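Local atomic coordinates of putative lipoprotein GNA1162 (Neisseria meningitidis, PDB entry 4HRV), a protein that is a putative lipoprotein of unknown function, whose soluble part belongs to the GNA1162-like family, grouped with TolB N-terminal domains. Residues B[18-23]-B[68-73]; B[29-34]-B[90-95]; B[86-91]-B[110-115]. The protein carries 3 engineered substitutions. All coordinates share one frame; numbering follows the deposited sequence.

Contact 1 (B[18-23]-B[68-73]); sequences VVPPLN and ADIHAV
The imidazole of His-71 is the flat group on which this contact turns, with Leu-22 over one of its faces and the carbonyl of Pro-20 at its edge. CG of Leu-22 stands 3.8 Å from the ring centroid and only 9° off the ring normal, a CH-pi contact almost over the centre, while CB of Leu-22 leans over the CE1 side. At the edge, His-71 NE2 donates to Pro-20 O at 2.7 Å. The acceptor lies in the ring plane, although the bond is somewhat bent, with an N-H...O angle of 145°. NE2 must therefore carry a proton. The bond and the CH-pi contact together fix the rotation of the ring, and CG2 of Val-19 closes in obliquely, 3.6 Å from His-71 NE2.

Apolar contacts flank the imidazole. Ile-70 divides its two branches: CG2 packs 3.7 Å from Val-19 CB, and CD1 reaches 3.9 Å from Pro-20 CG, at the rim of the proline ring. With CG1 of Ile-70 beside the backbone N (chi1 -66°), its two branches are spread along the Val-19 to Pro-20 step. Further on, CD2 of Leu-22 settles against the backbone of Ala-68, 3.6 Å from Ala-68 N, and 3.9 Å from the methyl Ala-68 CB.

Helix 67-72 is thus laid against the irregular part of strand 15-23, where the two prolines interrupt the regular strand and a carbonyl is offered to a side chain. Phe-59 of helix 52-61 packs on Val-19, Pro-20 and Ile-70 alike, and the His-71 ring also meets Tyr-89 of strand 86-99, the strand to which Leu-22 is bonded through its backbone.

Contact 2 (B[29-34]-B[90-95]); sequences NGTWGM and ITVTEY. Engineered in segment 29-34: Met-34 (natural residue Val).
A glycine sits on an aromatic ring here: CA of Gly-30 lies over one face of Tyr-95, 3.6 Å from the ring centroid and 15° off the normal, in a CH-pi contact made by backbone alone. It is displaced toward the CD2 side of the ring, where the closest pair is Gly-30 CA and Tyr-95 CD2 at 3.5 Å. The carbonyl carbon of Asn-29 lies over the same ring, so the loop backbone runs across the phenol. Tyr-95 reaches this position with its CG opposite the backbone N (chi1 -174°), which carries the ring out from the strand and under the loop.

The rest is apolar and centres on one methyl. CG2 of Val-92 meets the methyl CG2 of Thr-31 at 3.7 Å and the selenium SE of Met-34, also at 3.7 Å; the Gly-30 carbonyl oxygen is close by as well. Met-34 is an engineered selenomethionine in place of the natural valine. Its chain runs extended (chi1 177°) as far as the selenium, which puts SE 4.0 Å from Ile-90 CG2 as well; the bend at chi3 then turns CE toward Val-92 CG2.

The loop is braced internally by the backbone bond from Trp-32 N to Asn-29 O, while the segment 90-95 carries a classic beta bulge at Thr-93 and Glu-94, opposite Ser-109. Gln-152 of the second subunit donates to the carbonyls of Gly-30 and Trp-32, which places the loop at the dimer interface. The loop follows strand 15-23 and leads into helix 34-37, lying against strand 86-99, and Pro-21 of strand 15-23 packs on both Met-34 and Ile-90.

Contact 3 (B[86-91]-B[110-115]); sequences AVLYIT and AKARLV
Opposed first torsions bring Tyr-89 and Arg-113 together: the tyrosine has CG beside its backbone N (chi1 -63°), whereas the arginine puts CG between N and the carbonyl carbon (chi1 68°) and then runs extended to NE. The guanidinium ends flat on the phenol ring, planes 10° apart and centres separated by 4.3 Å, a cation-pi stack. Tyr-89 CD1 lies over the middle of the guanidinium, with Arg-113 NH2 at 3.6 Å from it, while Arg-113 NH1 reaches back to 3.5 Å from Tyr-89 CB. On the opposite face of the ring lies CG1 of Val-87, so the phenol is sandwiched, and at its edge Val-115 CG2 approaches Tyr-89 CE1 to 3.6 Å.

Thr-91 and Lys-111 extend this face, lying side by side, with the aliphatic lysine chain running past CB and CG2 of the threonine. Across the sheet, the other face is purely apolar: Leu-114 CD1 packs 3.9 Å from Leu-88 CB, the two leucines crossing at about a right angle, and the methyl Ala-112 CB meets Ile-90 CG1 at 4.0 Å.

Six backbone hydrogen bonds join Val-87, Tyr-89 and Thr-91 to Val-115, Arg-113 and Lys-111; Tyr-89 N to Arg-113 O spans 3.0 Å and is nearly straight. Met-144, Val-149 and Leu-141 of the second subunit pack on the Leu-88, Ala-110 and Leu-114 side, and helix 75-82 covers part of the Tyr-89 side. Regular antiparallel pairing of this kind belongs to a beta hairpin, here strands 86-99 and 104-116, with 86-99 the central strand of the mixed sheet.

Strand 86-99 ties the three together: contacts 2 and 3 share Ile-90 and Thr-91, and contact 1 joins them through Leu-22, whose N and O probably bond to Ile-90 O and Val-92 N. Contact 3 is the buried one, a regular ladder of backbone bonds within the sheet. Contacts 1 and 2 are partly buried and attach less regular elements, a helix and a loop, by a single side-chain bond in one and by packing alone in the other. The rings of His-71 and Tyr-89 link contacts 1 and 3 on one side of the sheet; contact 2 lies on the other, and like contact 3 meets the second subunit.

Contact 1 (B[18-23]-B[68-73])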
ATOM      1  N   VAL B  18      15.018   8.995   9.464  1.00 28.69           N
ATOM      2  CA  VAL B  18      13.643   9.368   9.187  1.00 26.41           C
ATOM      3  C   VAL B  18      13.238  10.486  10.124  1.00 28.70           C
ATOM      4  O   VAL B  18      13.214  10.320  11.349  1.00 28.21           O
ATOM      5  CB  VAL B  18      12.671   8.179   9.314  1.00 26.43           C
ATOM      6  CG1 VAL B  18      11.309   8.573   8.751  1.00 25.82           C
ATOM      7  CG2 VAL B  18      13.245   6.964   8.569  1.00 26.59           C
ATOM      8  N   VAL B  19      12.950  11.648   9.549  1.00 32.16           N
ATOM      9  CA  VAL B  19      12.541  12.782  10.358  1.00 30.88           C
ATOM     10  C   VAL B  19      11.029  12.722  10.555  1.00 30.22           C
ATOM     11  O   VAL B  19      10.328  12.083   9.775  1.00 30.04           O
ATOM     12  CB  VAL B  19      12.937  14.135   9.730  1.00 29.80           C
ATOM     13  CG1 VAL B  19      14.472  14.281   9.665  1.00 27.86           C
ATOM     14  CG2 VAL B  19      12.296  14.299   8.380  1.00 26.97           C
ATOM     15  N   PRO B  20      10.530  13.362  11.620  1.00 33.38           N
ATOM     16  CA  PRO B  20       9.085  13.422  11.855  1.00 35.37           C
ATOM     17  C   PRO B  20       8.364  13.856  10.592  1.00 35.38           C
ATOM     18  O   PRO B  20       8.716  14.876  10.001  1.00 32.70           O
ATOM     19  CB  PRO B  20       8.955  14.494  12.935  1.00 38.66           C
ATOM     20  CG  PRO B  20      10.216  14.387  13.708  1.00 36.32           C
ATOM     21  CD  PRO B  20      11.295  13.987  12.710  1.00 33.84           C
ATOM     22  N   PRO B  21       7.363  13.077  10.161  1.00 31.05           N
ATOM     23  CA  PRO B  21       6.686  13.421   8.912  1.00 33.67           C
ATOM     24  C   PRO B  21       5.896  14.720   8.997  1.00 30.64           C
ATOM     25  O   PRO B  21       5.377  15.066  10.054  1.00 35.76           O
ATOM     26  CB  PRO B  21       5.751  12.219   8.679  1.00 38.93           C
ATOM     27  CG  PRO B  21       6.438  11.080   9.395  1.00 41.19           C
ATOM     28  CD  PRO B  21       6.987  11.736  10.642  1.00 37.41           C
ATOM     29  N   LEU B  22       5.834  15.436   7.881  1.00 30.15           N
ATOM     30  CA  LEU B  22       5.050  16.653   7.777  1.00 35.13           C
ATOM     31  C   LEU B  22       3.588  16.278   7.616  1.00 35.76           C
ATOM     32  O   LEU B  22       3.248  15.347   6.878  1.00 36.86           O
ATOM     33  CB  LEU B  22       5.468  17.445   6.545  1.00 39.45           C
ATOM     34  CG  LEU B  22       6.287  18.718   6.675  1.00 48.73           C
ATOM     35  CD1 LEU B  22       6.206  19.462   5.350  1.00 50.43           C
ATOM     36  CD2 LEU B  22       5.791  19.583   7.844  1.00 47.25           C
ATOM     37  N   ASN B  23       2.715  17.006   8.294  1.00 37.48           N
ATOM     38  CA  ASN B  23       1.287  16.770   8.150  1.00 41.26           C
ATOM     39  C   ASN B  23       0.673  17.911   7.358  1.00 44.69           C
ATOM     40  O   ASN B  23       0.602  19.038   7.843  1.00 47.36           O
ATOM     41  CB  ASN B  23       0.626  16.658   9.527  1.00 44.19           C
ATOM     42  CG  ASN B  23      -0.816  16.156   9.458  1.00 46.94           C
ATOM     43  OD1 ASN B  23      -1.389  15.984   8.378  1.00 46.95           O
ATOM     44  ND2 ASN B  23      -1.407  15.927  10.623  1.00 48.12           N
ATOM     45  N   ALA B  68       7.645  20.969  10.551  1.00 33.92           N
ATOM     46  CA  ALA B  68       7.952  21.914   9.484  1.00 37.34           C
ATOM     47  C   ALA B  68       9.328  22.539   9.703  1.00 36.52           C
ATOM     48  O   ALA B  68      10.054  22.805   8.756  1.00 40.86           O
ATOM     49  CB  ALA B  68       6.886  22.992   9.388  1.00 40.82           C
ATOM     50  N   ASP B  69       9.683  22.789  10.953  1.00 37.16           N
ATOM     51  CA  ASP B  69      11.013  23.308  11.238  1.00 34.89           C
ATOM     52  C   ASP B  69      12.035  22.264  10.778  1.00 38.37           C
ATOM     53  O   ASP B  69      13.028  22.587  10.121  1.00 35.94           O
ATOM     54  CB  ASP B  69      11.203  23.578  12.733  1.00 40.61           C
ATOM     55  CG  ASP B  69      10.479  24.830  13.208  1.00 47.53           C
ATOM     56  OD1 ASP B  69      10.340  25.786  12.414  1.00 44.13           O
ATOM     57  OD2 ASP B  69      10.049  24.847  14.381  1.00 51.01           O
ATOM     58  N   ILE B  70      11.782  21.007  11.124  1.00 36.25           N
ATOM     59  CA  ILE B  70      12.768  19.949  10.869  1.00 32.61           C
ATOM     60  C   ILE B  70      13.005  19.722   9.376  1.00 29.79           C
ATOM     61  O   ILE B  70      14.156  19.666   8.925  1.00 35.73           O
ATOM     62  CB  ILE B  70      12.419  18.656  11.624  1.00 30.53           C
ATOM     63  CG1 ILE B  70      12.534  18.909  13.133  1.00 35.11           C
ATOM     64  CG2 ILE B  70      13.342  17.508  11.201  1.00 26.15           C
ATOM     65  CD1 ILE B  70      11.879  17.873  14.005  1.00 35.26           C
ATOM     66  N   HIS B  71      11.924  19.640   8.611  1.00 30.01           N
ATOM     67  CA  HIS B  71      12.006  19.452   7.168  1.00 32.20           C
ATOM     68  C   HIS B  71      12.685  20.613   6.457  1.00 38.02           C
ATOM     69  O   HIS B  71      13.032  20.502   5.280  1.00 36.50           O
ATOM     70  CB  HIS B  71      10.618  19.256   6.573  1.00 34.20           C
ATOM     71  CG  HIS B  71      10.038  17.904   6.823  1.00 32.49           C
ATOM     72  ND1 HIS B  71       9.598  17.090   5.803  1.00 31.74           N
ATOM     73  CD2 HIS B  71       9.818  17.222   7.972  1.00 35.60           C
ATOM     74  CE1 HIS B  71       9.120  15.967   6.310  1.00 30.74           C
ATOM     75  NE2 HIS B  71       9.248  16.018   7.624  1.00 30.88           N
ATOM     76  N   ALA B  72      12.845  21.724   7.172  1.00 42.28           N
ATOM     77  CA  ALA B  72      13.485  22.920   6.632  1.00 44.49           C
ATOM     78  C   ALA B  72      15.000  22.950   6.864  1.00 44.37           C
ATOM     79  O   ALA B  72      15.723  23.704   6.207  1.00 45.18           O
ATOM     80  CB  ALA B  72      12.836  24.166   7.228  1.00 47.51           C
ATOM     81  N   VAL B  73      15.476  22.158   7.818  1.00 40.41           N
ATOM     82  CA  VAL B  73      16.894  22.123   8.143  1.00 41.91           C
ATOM     83  C   VAL B  73      17.671  21.573   6.959  1.00 42.12           C
ATOM     84  O   VAL B  73      17.235  20.616   6.333  1.00 35.70           O
ATOM     85  CB  VAL B  73      17.153  21.199   9.344  1.00 43.69           C
ATOM     86  CG1 VAL B  73      18.655  21.015   9.575  1.00 44.88           C
ATOM     87  CG2 VAL B  73      16.484  21.757  10.590  1.00 47.30           C
TER

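Contact 2 (B[29-34]-B[90-95])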
ATOM      1  N   ASN B  29      -4.302  13.936  13.744  1.00 64.39           N
ATOM      2  CA  ASN B  29      -3.862  12.561  13.954  1.00 64.42           C
ATOM      3  C   ASN B  29      -3.230  11.945  12.711  1.00 56.21           C
ATOM      4  O   ASN B  29      -2.764  10.810  12.746  1.00 57.24           O
ATOM      5  CB  ASN B  29      -5.030  11.692  14.433  1.00 69.33           C
ATOM      6  CG  ASN B  29      -5.476  12.044  15.838  1.00 75.94           C
ATOM      7  OD1 ASN B  29      -4.650  12.314  16.712  1.00 78.41           O
ATOM      8  ND2 ASN B  29      -6.789  12.053  16.062  1.00 79.16           N
ATOM      9  N   GLY B  30      -3.219  12.698  11.616  1.00 50.68           N
ATOM     10  CA  GLY B  30      -2.719  12.204  10.345  1.00 46.59           C
ATOM     11  C   GLY B  30      -1.340  11.557  10.365  1.00 44.56           C
ATOM     12  O   GLY B  30      -1.054  10.680   9.544  1.00 42.13           O
ATOM     13  N   THR B  31      -0.474  11.979  11.285  1.00 41.45           N
ATOM     14  CA  THR B  31       0.876  11.411  11.343  1.00 40.60           C
ATOM     15  C   THR B  31       1.190  10.725  12.674  1.00 41.89           C
ATOM     16  O   THR B  31       2.312  10.268  12.885  1.00 36.54           O
ATOM     17  CB  THR B  31       1.978  12.472  11.068  1.00 38.80           C
ATOM     18  OG1 THR B  31       1.906  13.499  12.056  1.00 41.01           O
ATOM     19  CG2 THR B  31       1.816  13.094   9.677  1.00 38.91           C
ATOM     20  N   TRP B  32       0.216  10.653  13.577  1.00 44.22           N
ATOM     21  CA  TRP B  32       0.466   9.998  14.857  1.00 49.47           C
ATOM     22  C   TRP B  32       0.958   8.564  14.654  1.00 48.61           C
ATOM     23  O   TRP B  32       0.310   7.758  13.975  1.00 45.29           O
ATOM     24  CB  TRP B  32      -0.774  10.006  15.752  1.00 57.72           C
ATOM     25  CG  TRP B  32      -0.516   9.376  17.094  1.00 64.06           C
ATOM     26  CD1 TRP B  32      -0.651   8.054  17.423  1.00 65.34           C
ATOM     27  CD2 TRP B  32      -0.056  10.038  18.279  1.00 68.16           C
ATOM     28  NE1 TRP B  32      -0.312   7.860  18.742  1.00 67.73           N
ATOM     29  CE2 TRP B  32       0.056   9.061  19.289  1.00 68.88           C
ATOM     30  CE3 TRP B  32       0.269  11.364  18.583  1.00 72.01           C
ATOM     31  CZ2 TRP B  32       0.477   9.367  20.581  1.00 72.34           C
ATOM     32  CZ3 TRP B  32       0.690  11.667  19.871  1.00 74.15           C
ATOM     33  CH2 TRP B  32       0.789  10.672  20.852  1.00 74.80           C
ATOM     34  N   GLY B  33       2.122   8.270  15.228  1.00 50.37           N
ATOM     35  CA  GLY B  33       2.694   6.935  15.214  1.00 47.42           C
ATOM     36  C   GLY B  33       3.321   6.519  13.900  1.00 45.47           C
ATOM     37  O   GLY B  33       3.851   5.416  13.777  1.00 45.64           O
HETATM   38  N   MSE B  34       3.264   7.391  12.904  1.00 41.48           N
HETATM   39  CA  MSE B  34       3.780   7.027  11.594  1.00 37.12           C
HETATM   40  C   MSE B  34       5.298   6.810  11.595  1.00 37.09           C
HETATM   41  O   MSE B  34       5.798   5.852  10.994  1.00 34.92           O
HETATM   42  CB  MSE B  34       3.382   8.072  10.561  1.00 37.03           C
HETATM   43  CG  MSE B  34       3.944   7.798   9.196  1.00 38.11           C
HETATM   44 SE   MSE B  34       3.163   8.983   7.868  1.00 52.55          SE
HETATM   45  CE  MSE B  34       2.278   7.643   6.752  1.00 74.07           C
ATOM     46  N   ILE B  90       8.903  12.318   4.794  1.00 25.05           N
ATOM     47  CA  ILE B  90       7.540  11.880   4.471  1.00 26.45           C
ATOM     48  C   ILE B  90       6.561  13.017   4.700  1.00 28.54           C
ATOM     49  O   ILE B  90       6.656  13.721   5.697  1.00 33.01           O
ATOM     50  CB  ILE B  90       7.132  10.709   5.350  1.00 25.32           C
ATOM     51  CG1 ILE B  90       8.109   9.540   5.147  1.00 30.76           C
ATOM     52  CG2 ILE B  90       5.681  10.296   5.063  1.00 29.10           C
ATOM     53  CD1 ILE B  90       7.972   8.465   6.188  1.00 31.32           C
ATOM     54  N   THR B  91       5.626  13.187   3.771  1.00 24.10           N
ATOM     55  CA  THR B  91       4.543  14.149   3.907  1.00 26.53           C
ATOM     56  C   THR B  91       3.181  13.473   3.680  1.00 30.31           C
ATOM     57  O   THR B  91       2.958  12.831   2.654  1.00 31.01           O
ATOM     58  CB  THR B  91       4.706  15.312   2.910  1.00 32.66           C
ATOM     59  OG1 THR B  91       5.941  15.977   3.167  1.00 35.56           O
ATOM     60  CG2 THR B  91       3.561  16.315   3.034  1.00 36.95           C
ATOM     61  N   VAL B  92       2.297  13.600   4.662  1.00 31.97           N
ATOM     62  CA  VAL B  92       0.915  13.160   4.513  1.00 34.15           C
ATOM     63  C   VAL B  92       0.115  14.297   3.885  1.00 36.26           C
ATOM     64  O   VAL B  92       0.001  15.383   4.468  1.00 37.80           O
ATOM     65  CB  VAL B  92       0.291  12.783   5.867  1.00 34.83           C
ATOM     66  CG1 VAL B  92      -1.233  12.535   5.713  1.00 33.74           C
ATOM     67  CG2 VAL B  92       0.980  11.559   6.439  1.00 33.84           C
ATOM     68  N   THR B  93      -0.421  14.050   2.693  1.00 31.36           N
ATOM     69  CA  THR B  93      -1.118  15.082   1.935  1.00 38.30           C
ATOM     70  C   THR B  93      -2.630  14.939   2.049  1.00 42.32           C
ATOM     71  O   THR B  93      -3.376  15.894   1.816  1.00 45.90           O
ATOM     72  CB  THR B  93      -0.712  15.036   0.453  1.00 42.99           C
ATOM     73  OG1 THR B  93      -1.060  13.756  -0.103  1.00 46.97           O
ATOM     74  CG2 THR B  93       0.780  15.247   0.321  1.00 40.36           C
ATOM     75  N   GLU B  94      -3.084  13.745   2.409  1.00 40.75           N
ATOM     76  CA  GLU B  94      -4.504  13.538   2.653  1.00 41.92           C
ATOM     77  C   GLU B  94      -4.755  12.593   3.828  1.00 39.40           C
ATOM     78  O   GLU B  94      -4.046  11.615   4.018  1.00 36.93           O
ATOM     79  CB  GLU B  94      -5.192  13.022   1.386  1.00 43.63           C
ATOM     80  CG  GLU B  94      -6.697  13.055   1.469  1.00 53.94           C
ATOM     81  CD  GLU B  94      -7.359  12.930   0.110  1.00 62.04           C
ATOM     82  OE1 GLU B  94      -8.448  13.519  -0.077  1.00 64.51           O
ATOM     83  OE2 GLU B  94      -6.784  12.245  -0.767  1.00 64.79           O
ATOM     84  N   TYR B  95      -5.775  12.888   4.620  1.00 41.20           N
ATOM     85  CA  TYR B  95      -6.138  12.017   5.724  1.00 43.35           C
ATOM     86  C   TYR B  95      -7.535  12.346   6.199  1.00 45.38           C
ATOM     87  O   TYR B  95      -7.784  13.441   6.704  1.00 45.74           O
ATOM     88  CB  TYR B  95      -5.161  12.182   6.882  1.00 39.81           C
ATOM     89  CG  TYR B  95      -5.370  11.212   8.028  1.00 41.91           C
ATOM     90  CD1 TYR B  95      -6.372  11.423   8.978  1.00 49.34           C
ATOM     91  CD2 TYR B  95      -4.556  10.098   8.174  1.00 41.18           C
ATOM     92  CE1 TYR B  95      -6.556  10.542  10.036  1.00 50.99           C
ATOM     93  CE2 TYR B  95      -4.729   9.216   9.226  1.00 44.78           C
ATOM     94  CZ  TYR B  95      -5.731   9.436  10.148  1.00 50.29           C
ATOM     95  OH  TYR B  95      -5.893   8.550  11.186  1.00 51.55           O
TER

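Contact 3 (B[86-91]-B[110-115])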
ATOM      1  N   ALA B  86      21.655   9.230   4.654  1.00 30.51           N
ATOM      2  CA  ALA B  86      20.525   9.792   3.929  1.00 28.62           C
ATOM      3  C   ALA B  86      19.406  10.204   4.860  1.00 30.76           C
ATOM      4  O   ALA B  86      19.351   9.769   6.010  1.00 31.70           O
ATOM      5  CB  ALA B  86      20.023   8.798   2.885  1.00 32.43           C
ATOM      6  N   VAL B  87      18.514  11.052   4.362  1.00 28.77           N
ATOM      7  CA  VAL B  87      17.377  11.495   5.148  1.00 24.84           C
ATOM      8  C   VAL B  87      16.124  11.158   4.395  1.00 27.63           C
ATOM      9  O   VAL B  87      16.024  11.395   3.187  1.00 27.35           O
ATOM     10  CB  VAL B  87      17.396  13.027   5.391  1.00 27.36           C
ATOM     11  CG1 VAL B  87      16.285  13.434   6.353  1.00 26.01           C
ATOM     12  CG2 VAL B  87      18.753  13.456   5.920  1.00 29.41           C
ATOM     13  N   LEU B  88      15.162  10.600   5.116  1.00 23.91           N
ATOM     14  CA  LEU B  88      13.876  10.268   4.530  1.00 25.70           C
ATOM     15  C   LEU B  88      12.823  11.263   4.974  1.00 26.98           C
ATOM     16  O   LEU B  88      12.579  11.433   6.170  1.00 28.42           O
ATOM     17  CB  LEU B  88      13.482   8.836   4.911  1.00 27.72           C
ATOM     18  CG  LEU B  88      12.120   8.355   4.395  1.00 34.19           C
ATOM     19  CD1 LEU B  88      12.141   8.197   2.876  1.00 33.20           C
ATOM     20  CD2 LEU B  88      11.756   7.043   5.072  1.00 40.23           C
ATOM     21  N   TYR B  89      12.238  11.958   4.003  1.00 25.18           N
ATOM     22  CA  TYR B  89      11.195  12.938   4.279  1.00 25.09           C
ATOM     23  C   TYR B  89       9.831  12.387   3.853  1.00 26.28           C
ATOM     24  O   TYR B  89       9.621  12.061   2.681  1.00 28.23           O
ATOM     25  CB  TYR B  89      11.445  14.232   3.510  1.00 27.28           C
ATOM     26  CG  TYR B  89      12.726  14.948   3.889  1.00 30.27           C
ATOM     27  CD1 TYR B  89      13.851  14.890   3.074  1.00 30.91           C
ATOM     28  CD2 TYR B  89      12.808  15.697   5.071  1.00 27.94           C
ATOM     29  CE1 TYR B  89      15.035  15.564   3.429  1.00 30.62           C
ATOM     30  CE2 TYR B  89      13.987  16.357   5.428  1.00 27.18           C
ATOM     31  CZ  TYR B  89      15.083  16.296   4.601  1.00 30.31           C
ATOM     32  OH  TYR B  89      16.250  16.939   4.962  1.00 30.84           O
ATOM     33  N   ILE B  90       8.903  12.318   4.794  1.00 25.05           N
ATOM     34  CA  ILE B  90       7.540  11.880   4.471  1.00 26.45           C
ATOM     35  C   ILE B  90       6.561  13.017   4.700  1.00 28.54           C
ATOM     36  O   ILE B  90       6.656  13.721   5.697  1.00 33.01           O
ATOM     37  CB  ILE B  90       7.132  10.709   5.350  1.00 25.32           C
ATOM     38  CG1 ILE B  90       8.109   9.540   5.147  1.00 30.76           C
ATOM     39  CG2 ILE B  90       5.681  10.296   5.063  1.00 29.10           C
ATOM     40  CD1 ILE B  90       7.972   8.465   6.188  1.00 31.32           C
ATOM     41  N   THR B  91       5.626  13.187   3.771  1.00 24.10           N
ATOM     42  CA  THR B  91       4.543  14.149   3.907  1.00 26.53           C
ATOM     43  C   THR B  91       3.181  13.473   3.680  1.00 30.31           C
ATOM     44  O   THR B  91       2.958  12.831   2.654  1.00 31.01           O
ATOM     45  CB  THR B  91       4.706  15.312   2.910  1.00 32.66           C
ATOM     46  OG1 THR B  91       5.941  15.977   3.167  1.00 35.56           O
ATOM     47  CG2 THR B  91       3.561  16.315   3.034  1.00 36.95           C
ATOM     48  N   ALA B 110       0.209   9.880   0.979  1.00 28.90           N
ATOM     49  CA  ALA B 110       1.481  10.391   1.459  1.00 30.34           C
ATOM     50  C   ALA B 110       2.491  10.323   0.329  1.00 30.45           C
ATOM     51  O   ALA B 110       2.349   9.537  -0.609  1.00 32.08           O
ATOM     52  CB  ALA B 110       1.965   9.592   2.656  1.00 29.83           C
ATOM     53  N   LYS B 111       3.505  11.166   0.416  1.00 30.38           N
ATOM     54  CA  LYS B 111       4.556  11.182  -0.565  1.00 32.08           C
ATOM     55  C   LYS B 111       5.865  11.233   0.211  1.00 33.65           C
ATOM     56  O   LYS B 111       5.894  11.658   1.362  1.00 31.35           O
ATOM     57  CB  LYS B 111       4.398  12.385  -1.488  1.00 37.12           C
ATOM     58  CG  LYS B 111       4.451  13.733  -0.782  1.00 42.75           C
ATOM     59  CD  LYS B 111       4.122  14.856  -1.756  1.00 48.76           C
ATOM     60  CE  LYS B 111       4.149  16.216  -1.077  1.00 54.82           C
ATOM     61  NZ  LYS B 111       3.784  17.308  -2.023  1.00 59.56           N
ATOM     62  N   ALA B 112       6.937  10.742  -0.389  1.00 33.84           N
ATOM     63  CA  ALA B 112       8.202  10.693   0.322  1.00 35.56           C
ATOM     64  C   ALA B 112       9.360  10.840  -0.634  1.00 32.91           C
ATOM     65  O   ALA B 112       9.227  10.573  -1.827  1.00 30.83           O
ATOM     66  CB  ALA B 112       8.328   9.406   1.114  1.00 34.34           C
ATOM     67  N   ARG B 113      10.490  11.308  -0.109  1.00 29.69           N
ATOM     68  CA  ARG B 113      11.706  11.352  -0.884  1.00 31.87           C
ATOM     69  C   ARG B 113      12.893  11.024   0.007  1.00 29.30           C
ATOM     70  O   ARG B 113      12.927  11.411   1.175  1.00 28.11           O
ATOM     71  CB  ARG B 113      11.877  12.726  -1.534  1.00 39.80           C
ATOM     72  CG  ARG B 113      12.143  13.855  -0.561  1.00 39.65           C
ATOM     73  CD  ARG B 113      12.135  15.204  -1.272  1.00 47.85           C
ATOM     74  NE  ARG B 113      12.782  16.236  -0.461  1.00 54.25           N
ATOM     75  CZ  ARG B 113      12.187  16.848   0.558  1.00 54.33           C
ATOM     76  NH1 ARG B 113      10.939  16.528   0.879  1.00 56.66           N
ATOM     77  NH2 ARG B 113      12.833  17.769   1.253  1.00 48.98           N
ATOM     78  N   LEU B 114      13.859  10.296  -0.546  1.00 27.77           N
ATOM     79  CA  LEU B 114      15.081   9.964   0.175  1.00 26.20           C
ATOM     80  C   LEU B 114      16.218  10.817  -0.377  1.00 27.26           C
ATOM     81  O   LEU B 114      16.468  10.816  -1.572  1.00 31.21           O
ATOM     82  CB  LEU B 114      15.441   8.495  -0.021  1.00 28.33           C
ATOM     83  CG  LEU B 114      16.623   8.035   0.835  1.00 30.03           C
ATOM     84  CD1 LEU B 114      16.189   7.989   2.288  1.00 29.65           C
ATOM     85  CD2 LEU B 114      17.162   6.675   0.397  1.00 29.22           C
ATOM     86  N   VAL B 115      16.898  11.555   0.481  1.00 27.13           N
ATOM     87  CA  VAL B 115      17.986  12.394  -0.007  1.00 29.36           C
ATOM     88  C   VAL B 115      19.327  12.099   0.649  1.00 31.62           C
ATOM     89  O   VAL B 115      19.414  11.816   1.840  1.00 31.24           O
ATOM     90  CB  VAL B 115      17.678  13.908   0.104  1.00 33.46           C
ATOM     91  CG1 VAL B 115      16.279  14.194  -0.340  1.00 28.77           C
ATOM     92  CG2 VAL B 115      17.923  14.418   1.514  1.00 39.06           C
TER